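Rho GTPase-activating protein 26 (Gallus gallus, PDB 1F7C) stimulates GTP hydrolysis by the Rho-family GTPases RhoA and Cdc42, this chain being its RhoGAP (BH) domain. Local coordinates at residues L112-F117 / H142-K147; E136-V141 / E213-T218. One frame throughout, in Å; residues are numbered along the deposited sequence.

Contact 1: L112-F117 / H142-K147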
loop_
_atom_site.group_PDB
_atom_site.type_symbol
_atom_site.label_atom_id
_atom_site.label_comp_id
_atom_site.label_asym_id
_atom_site.label_seq_id
_atom_site.Cartn_x
_atom_site.Cartn_y
_atom_site.Cartn_z
ATOM N N LEU A 112 7.930 1.516 4.081
ATOM C CA LEU A 112 8.224 0.732 2.885
ATOM C C LEU A 112 8.887 1.571 1.787
ATOM O O LEU A 112 9.795 1.102 1.106
ATOM C CB LEU A 112 6.936 0.101 2.352
ATOM C CG LEU A 112 7.089 -0.929 1.225
ATOM C CD1 LEU A 112 7.813 -2.162 1.758
ATOM C CD2 LEU A 112 5.716 -1.325 0.691
ATOM N N MET A 113 8.436 2.812 1.619
ATOM C CA MET A 113 8.988 3.713 0.606
ATOM C C MET A 113 10.404 4.168 0.968
ATOM O O MET A 113 11.104 4.736 0.135
ATOM C CB MET A 113 8.107 4.955 0.461
ATOM C CG MET A 113 6.661 4.689 0.071
ATOM S SD MET A 113 6.408 4.491 -1.693
ATOM C CE MET A 113 7.039 6.012 -2.290
ATOM N N MET A 114 10.796 3.940 2.221
ATOM C CA MET A 114 12.123 4.301 2.747
ATOM C C MET A 114 12.405 5.779 3.064
ATOM O O MET A 114 12.294 6.654 2.204
ATOM C CB MET A 114 13.235 3.782 1.823
ATOM C CG MET A 114 13.292 2.269 1.727
ATOM S SD MET A 114 14.803 1.642 0.976
ATOM C CE MET A 114 15.445 0.663 2.329
ATOM N N TYR A 115 12.796 6.035 4.309
ATOM C CA TYR A 115 13.127 7.387 4.757
ATOM C C TYR A 115 14.132 8.019 3.797
ATOM O O TYR A 115 14.024 9.193 3.445
ATOM C CB TYR A 115 13.723 7.332 6.169
ATOM C CG TYR A 115 12.696 7.191 7.266
ATOM C CD1 TYR A 115 12.867 6.264 8.290
ATOM C CD2 TYR A 115 11.567 8.012 7.298
ATOM C CE1 TYR A 115 11.937 6.156 9.326
ATOM C CE2 TYR A 115 10.629 7.914 8.327
ATOM C CZ TYR A 115 10.821 6.984 9.339
ATOM O OH TYR A 115 9.903 6.894 10.368
ATOM N N GLN A 116 15.092 7.208 3.367
ATOM C CA GLN A 116 16.146 7.624 2.449
ATOM C C GLN A 116 15.661 8.117 1.083
ATOM O O GLN A 116 16.361 8.889 0.428
ATOM C CB GLN A 116 17.136 6.463 2.277
ATOM C CG GLN A 116 18.160 6.605 1.156
ATOM C CD GLN A 116 19.252 5.539 1.233
ATOM O OE1 GLN A 116 18.972 4.338 1.342
ATOM N NE2 GLN A 116 20.506 5.978 1.177
ATOM N N PHE A 117 14.480 7.691 0.639
ATOM C CA PHE A 117 13.982 8.141 -0.671
ATOM C C PHE A 117 12.761 9.057 -0.594
ATOM O O PHE A 117 12.406 9.700 -1.576
ATOM C CB PHE A 117 13.625 6.952 -1.575
ATOM C CG PHE A 117 14.812 6.160 -2.073
ATOM C CD1 PHE A 117 15.332 5.105 -1.322
ATOM C CD2 PHE A 117 15.377 6.435 -3.323
ATOM C CE1 PHE A 117 16.394 4.328 -1.808
ATOM C CE2 PHE A 117 16.442 5.667 -3.823
ATOM C CZ PHE A 117 16.950 4.609 -3.064
ATOM N N HIS A 142 12.614 1.976 -9.293
ATOM C CA HIS A 142 13.596 0.988 -9.714
ATOM C C HIS A 142 14.934 1.081 -9.003
ATOM O O HIS A 142 15.805 0.233 -9.193
ATOM C CB HIS A 142 13.782 1.027 -11.234
ATOM C CG HIS A 142 12.816 0.149 -11.957
ATOM N ND1 HIS A 142 11.470 0.441 -12.045
ATOM C CD2 HIS A 142 12.974 -1.073 -12.520
ATOM C CE1 HIS A 142 10.842 -0.565 -12.624
ATOM N NE2 HIS A 142 11.730 -1.497 -12.922
ATOM N N ARG A 143 15.081 2.102 -8.169
ATOM C CA ARG A 143 16.297 2.271 -7.411
ATOM C C ARG A 143 16.152 1.704 -5.998
ATOM O O ARG A 143 17.135 1.565 -5.273
ATOM C CB ARG A 143 16.692 3.747 -7.406
ATOM C CG ARG A 143 17.135 4.198 -8.795
ATOM C CD ARG A 143 17.844 5.524 -8.773
ATOM N NE ARG A 143 16.926 6.650 -8.717
ATOM C CZ ARG A 143 17.287 7.885 -8.388
ATOM N NH1 ARG A 143 18.551 8.150 -8.075
ATOM N NH2 ARG A 143 16.388 8.859 -8.384
ATOM N N LEU A 144 14.927 1.351 -5.620
ATOM C CA LEU A 144 14.672 0.778 -4.303
ATOM C C LEU A 144 15.196 -0.645 -4.232
ATOM O O LEU A 144 15.341 -1.306 -5.242
ATOM C CB LEU A 144 13.170 0.720 -4.008
ATOM C CG LEU A 144 12.356 2.003 -3.875
ATOM C CD1 LEU A 144 10.875 1.653 -3.767
ATOM C CD2 LEU A 144 12.817 2.774 -2.656
ATOM N N PRO A 145 15.507 -1.129 -3.028
ATOM C CA PRO A 145 15.997 -2.510 -2.919
ATOM C C PRO A 145 14.860 -3.449 -3.378
ATOM O O PRO A 145 13.676 -3.171 -3.159
ATOM C CB PRO A 145 16.281 -2.669 -1.422
ATOM C CG PRO A 145 16.570 -1.258 -0.965
ATOM C CD PRO A 145 15.597 -0.411 -1.742
ATOM N N GLU A 146 15.231 -4.560 -3.996
ATOM C CA GLU A 146 14.283 -5.545 -4.499
ATOM C C GLU A 146 13.057 -5.782 -3.618
ATOM O O GLU A 146 11.928 -5.670 -4.085
ATOM C CB GLU A 146 15.000 -6.878 -4.719
ATOM C CG GLU A 146 14.136 -7.952 -5.336
ATOM C CD GLU A 146 13.689 -7.596 -6.739
ATOM O OE1 GLU A 146 12.845 -8.335 -7.293
ATOM O OE2 GLU A 146 14.183 -6.585 -7.290
ATOM N N LYS A 147 13.284 -6.107 -2.349
ATOM C CA LYS A 147 12.197 -6.380 -1.422
ATOM C C LYS A 147 11.154 -5.273 -1.262
ATOM O O LYS A 147 9.960 -5.565 -1.176
ATOM C CB LYS A 147 12.763 -6.776 -0.050
ATOM C CG LYS A 147 13.570 -8.074 -0.095
ATOM C CD LYS A 147 13.894 -8.632 1.294
ATOM C CE LYS A 147 14.809 -7.713 2.079
ATOM N NZ LYS A 147 15.249 -8.342 3.350
#

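Contact 2: E136-V141 / E213-T218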
loop_
_atom_site.group_PDB
_atom_site.type_symbol
_atom_site.label_atom_id
_atom_site.label_comp_id
_atom_site.label_asym_id
_atom_site.label_seq_id
_atom_site.Cartn_x
_atom_site.Cartn_y
_atom_site.Cartn_z
ATOM N N GLU A 136 9.952 10.365 -13.128
ATOM C CA GLU A 136 10.804 10.456 -11.939
ATOM C C GLU A 136 10.465 9.400 -10.901
ATOM O O GLU A 136 11.355 8.772 -10.331
ATOM C CB GLU A 136 10.694 11.846 -11.297
ATOM C CG GLU A 136 11.694 12.850 -11.852
ATOM C CD GLU A 136 13.140 12.466 -11.551
ATOM O OE1 GLU A 136 14.051 13.101 -12.128
ATOM O OE2 GLU A 136 13.371 11.542 -10.736
ATOM N N ILE A 137 9.174 9.211 -10.659
ATOM C CA ILE A 137 8.724 8.227 -9.694
ATOM C C ILE A 137 9.074 6.839 -10.215
ATOM O O ILE A 137 9.508 5.973 -9.454
ATOM C CB ILE A 137 7.204 8.382 -9.443
ATOM C CG1 ILE A 137 6.974 9.675 -8.651
ATOM C CG2 ILE A 137 6.652 7.170 -8.690
ATOM C CD1 ILE A 137 5.534 10.047 -8.405
ATOM N N HIS A 138 8.907 6.639 -11.518
ATOM C CA HIS A 138 9.222 5.359 -12.139
ATOM C C HIS A 138 10.692 5.024 -11.872
ATOM O O HIS A 138 11.021 3.935 -11.409
ATOM C CB HIS A 138 8.974 5.423 -13.650
ATOM C CG HIS A 138 9.209 4.125 -14.360
ATOM N ND1 HIS A 138 9.205 4.017 -15.732
ATOM C CD2 HIS A 138 9.436 2.875 -13.886
ATOM C CE1 HIS A 138 9.420 2.759 -16.075
ATOM N NE2 HIS A 138 9.563 2.046 -14.973
ATOM N N SER A 139 11.566 5.975 -12.176
ATOM C CA SER A 139 12.993 5.810 -11.954
ATOM C C SER A 139 13.315 5.588 -10.471
ATOM O O SER A 139 14.182 4.779 -10.123
ATOM C CB SER A 139 13.737 7.043 -12.452
ATOM O OG SER A 139 15.075 7.005 -12.002
ATOM N N LEU A 140 12.620 6.310 -9.597
ATOM C CA LEU A 140 12.840 6.168 -8.160
ATOM C C LEU A 140 12.438 4.788 -7.647
ATOM O O LEU A 140 13.067 4.255 -6.736
ATOM C CB LEU A 140 12.072 7.248 -7.388
ATOM C CG LEU A 140 12.671 8.658 -7.474
ATOM C CD1 LEU A 140 11.719 9.662 -6.838
ATOM C CD2 LEU A 140 14.021 8.689 -6.765
ATOM N N VAL A 141 11.390 4.209 -8.223
ATOM C CA VAL A 141 10.947 2.895 -7.790
ATOM C C VAL A 141 11.967 1.829 -8.143
ATOM O O VAL A 141 12.166 0.879 -7.385
ATOM C CB VAL A 141 9.584 2.508 -8.420
ATOM C CG1 VAL A 141 9.279 1.032 -8.146
ATOM C CG2 VAL A 141 8.473 3.396 -7.854
ATOM N N GLU A 213 1.229 -0.755 -13.945
ATOM C CA GLU A 213 1.695 -1.633 -15.018
ATOM C C GLU A 213 3.008 -1.129 -15.595
ATOM O O GLU A 213 3.997 -1.848 -15.631
ATOM C CB GLU A 213 0.654 -1.714 -16.133
ATOM C CG GLU A 213 -0.743 -2.046 -15.639
ATOM C CD GLU A 213 -1.357 -3.244 -16.356
ATOM O OE1 GLU A 213 -2.524 -3.589 -16.052
ATOM O OE2 GLU A 213 -0.667 -3.839 -17.218
ATOM N N LYS A 214 3.010 0.118 -16.041
ATOM C CA LYS A 214 4.196 0.718 -16.628
ATOM C C LYS A 214 5.351 0.819 -15.633
ATOM O O LYS A 214 6.471 0.403 -15.926
ATOM C CB LYS A 214 3.858 2.108 -17.169
ATOM C CG LYS A 214 5.061 2.916 -17.628
ATOM C CD LYS A 214 4.649 4.341 -17.980
ATOM C CE LYS A 214 5.848 5.219 -18.343
ATOM N NZ LYS A 214 6.563 4.757 -19.570
ATOM N N ILE A 215 5.068 1.354 -14.450
ATOM C CA ILE A 215 6.091 1.530 -13.435
ATOM C C ILE A 215 6.763 0.257 -12.943
ATOM O O ILE A 215 7.991 0.217 -12.832
ATOM C CB ILE A 215 5.531 2.307 -12.225
ATOM C CG1 ILE A 215 5.390 3.786 -12.595
ATOM C CG2 ILE A 215 6.434 2.116 -11.006
ATOM C CD1 ILE A 215 4.572 4.579 -11.609
ATOM N N PHE A 216 5.980 -0.780 -12.648
ATOM C CA PHE A 216 6.572 -2.016 -12.142
ATOM C C PHE A 216 6.944 -3.089 -13.161
ATOM O O PHE A 216 7.805 -3.923 -12.887
ATOM C CB PHE A 216 5.670 -2.655 -11.083
ATOM C CG PHE A 216 5.479 -1.813 -9.859
ATOM C CD1 PHE A 216 4.389 -0.952 -9.754
ATOM C CD2 PHE A 216 6.407 -1.857 -8.816
ATOM C CE1 PHE A 216 4.224 -0.144 -8.634
ATOM C CE2 PHE A 216 6.255 -1.051 -7.689
ATOM C CZ PHE A 216 5.163 -0.194 -7.600
ATOM N N ASN A 217 6.316 -3.087 -14.332
ATOM C CA ASN A 217 6.633 -4.128 -15.304
ATOM C C ASN A 217 7.630 -3.756 -16.390
ATOM O O ASN A 217 7.997 -4.599 -17.200
ATOM C CB ASN A 217 5.351 -4.667 -15.935
ATOM C CG ASN A 217 4.428 -5.295 -14.909
ATOM O OD1 ASN A 217 4.885 -5.964 -13.982
ATOM N ND2 ASN A 217 3.123 -5.094 -15.077
ATOM N N THR A 218 8.083 -2.506 -16.396
ATOM C CA THR A 218 9.058 -2.055 -17.385
ATOM C C THR A 218 10.173 -1.262 -16.698
ATOM O O THR A 218 9.975 -0.710 -15.615
ATOM C CB THR A 218 8.405 -1.147 -18.454
ATOM O OG1 THR A 218 8.378 0.204 -17.978
ATOM C CG2 THR A 218 6.974 -1.602 -18.754
#

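Contact 1: L112-F117 / H142-K147
Phe117 and Leu144 lie alongside each other, pointing opposite ways, where two interhelical connections of the all-helical RhoGAP domain meet: residues 112-117 lead into helix 115-125, and residues 142-147 join helix 130-141 to helix 146-164. The contact is made entirely by apolar and van der Waals packing and is centred on one methyl group. Leu144 CD2 sits over a face of the Phe117 ring in a CH-pi contact, 4.0 Å from the ring centroid and 24° off the normal. It is displaced toward the rim, with CD1 of Phe117 its nearest ring atom at 3.7 Å. The same methyl rests 3.8 Å from the backbone O of Met113, so the one group meets both an aromatic face and, about a right angle away, a main-chain carbonyl.

At the far end of the ring, CZ of Phe117 approaches the carbonyl O of Arg143 obliquely, at 3.8 Å. The aliphatic root of that arginine, CB, lies 4.1 Å from CE2 of the ring, while the guanidinium is turned almost perpendicular to it. With CG of Phe117 anti to the carbonyl carbon (chi1 -70°), the ring extends across to Arg143 and Leu144. Within its own segment, Phe117 N bonds to Met114 O at 2.9 Å, closing a turn.

Surrounding ties draw both segments onto helix 146-164, for which Pro145 is the N-cap residue: Leu112 O accepts a hydrogen bond from Asn148 ND2, Leu144 O from Arg149 NH1, and Leu112, Met113 and Leu144 all touch Leu152.

The thioether of Met114 forms the remaining apolar patch. It reaches across end-on to the exposed pyrrolidine, its terminal methyl CE lying 4.0 Å from CG of Pro145 and SD meeting the proline CD at 3.5 Å.

Contact 2: E136-V141 / E213-T218
His138 and Ile215 bring their CA atoms within 5.1 Å where the ends of helix 130-141 and helix 212-217 run in roughly the same direction, the segment axes 9.3 Å apart at closest approach and inclined by 28°. CG of His138 is anti to its N (chi1 -177°), which carries the imidazole past Ile215 to the C-terminal end of the second helix. There NE2 donates to Thr218 O, 2.9 Å away at an N-H...O angle of 157°; the oxygen lies in the ring plane, whereas the nitrogen stands above the carbonyl plane. Ile215 CA covers one face of the imidazole, 4.0 Å from its centroid. In this helical RhoGAP fold the bond ties the residue just beyond helix 212-217 to a helix more than 70 residues earlier. Thr218 OG1 folds back to Lys214 O, a 2.8 Å hydrogen bond that closes the turn. A leucine in place of His138 would probably leave Thr218 O without this donor and the end of helix 212-217 without this polar tie to helix 130-141. Val141 crosses both neighbours at about a right angle: its CG2 meets CG2 of Ile215 at 4.0 Å, and its CG1 approaches CE2 of Phe216 obliquely at 3.7 Å.

Contacts 1 and 2, their centres 12 Å apart, interleave along the chain: residues 136-141 of contact 2, the end of helix 130-141, run straight into residues 142-147 of contact 1. They also touch in space. His142 CE1 packs against Ile215 O at 3.0 Å and Thr218 O at 3.1 Å, and the His142 ring meets that of His138 at a steep angle. Helix 146-164 is common ground, since Leu152, touched by contact 1, also touches Phe216, and Arg149 NH1 also bonds weakly to Val141 O. Both contacts lie away from Arg60, the predicted arginine finger, and belong to the packing of the helical domain.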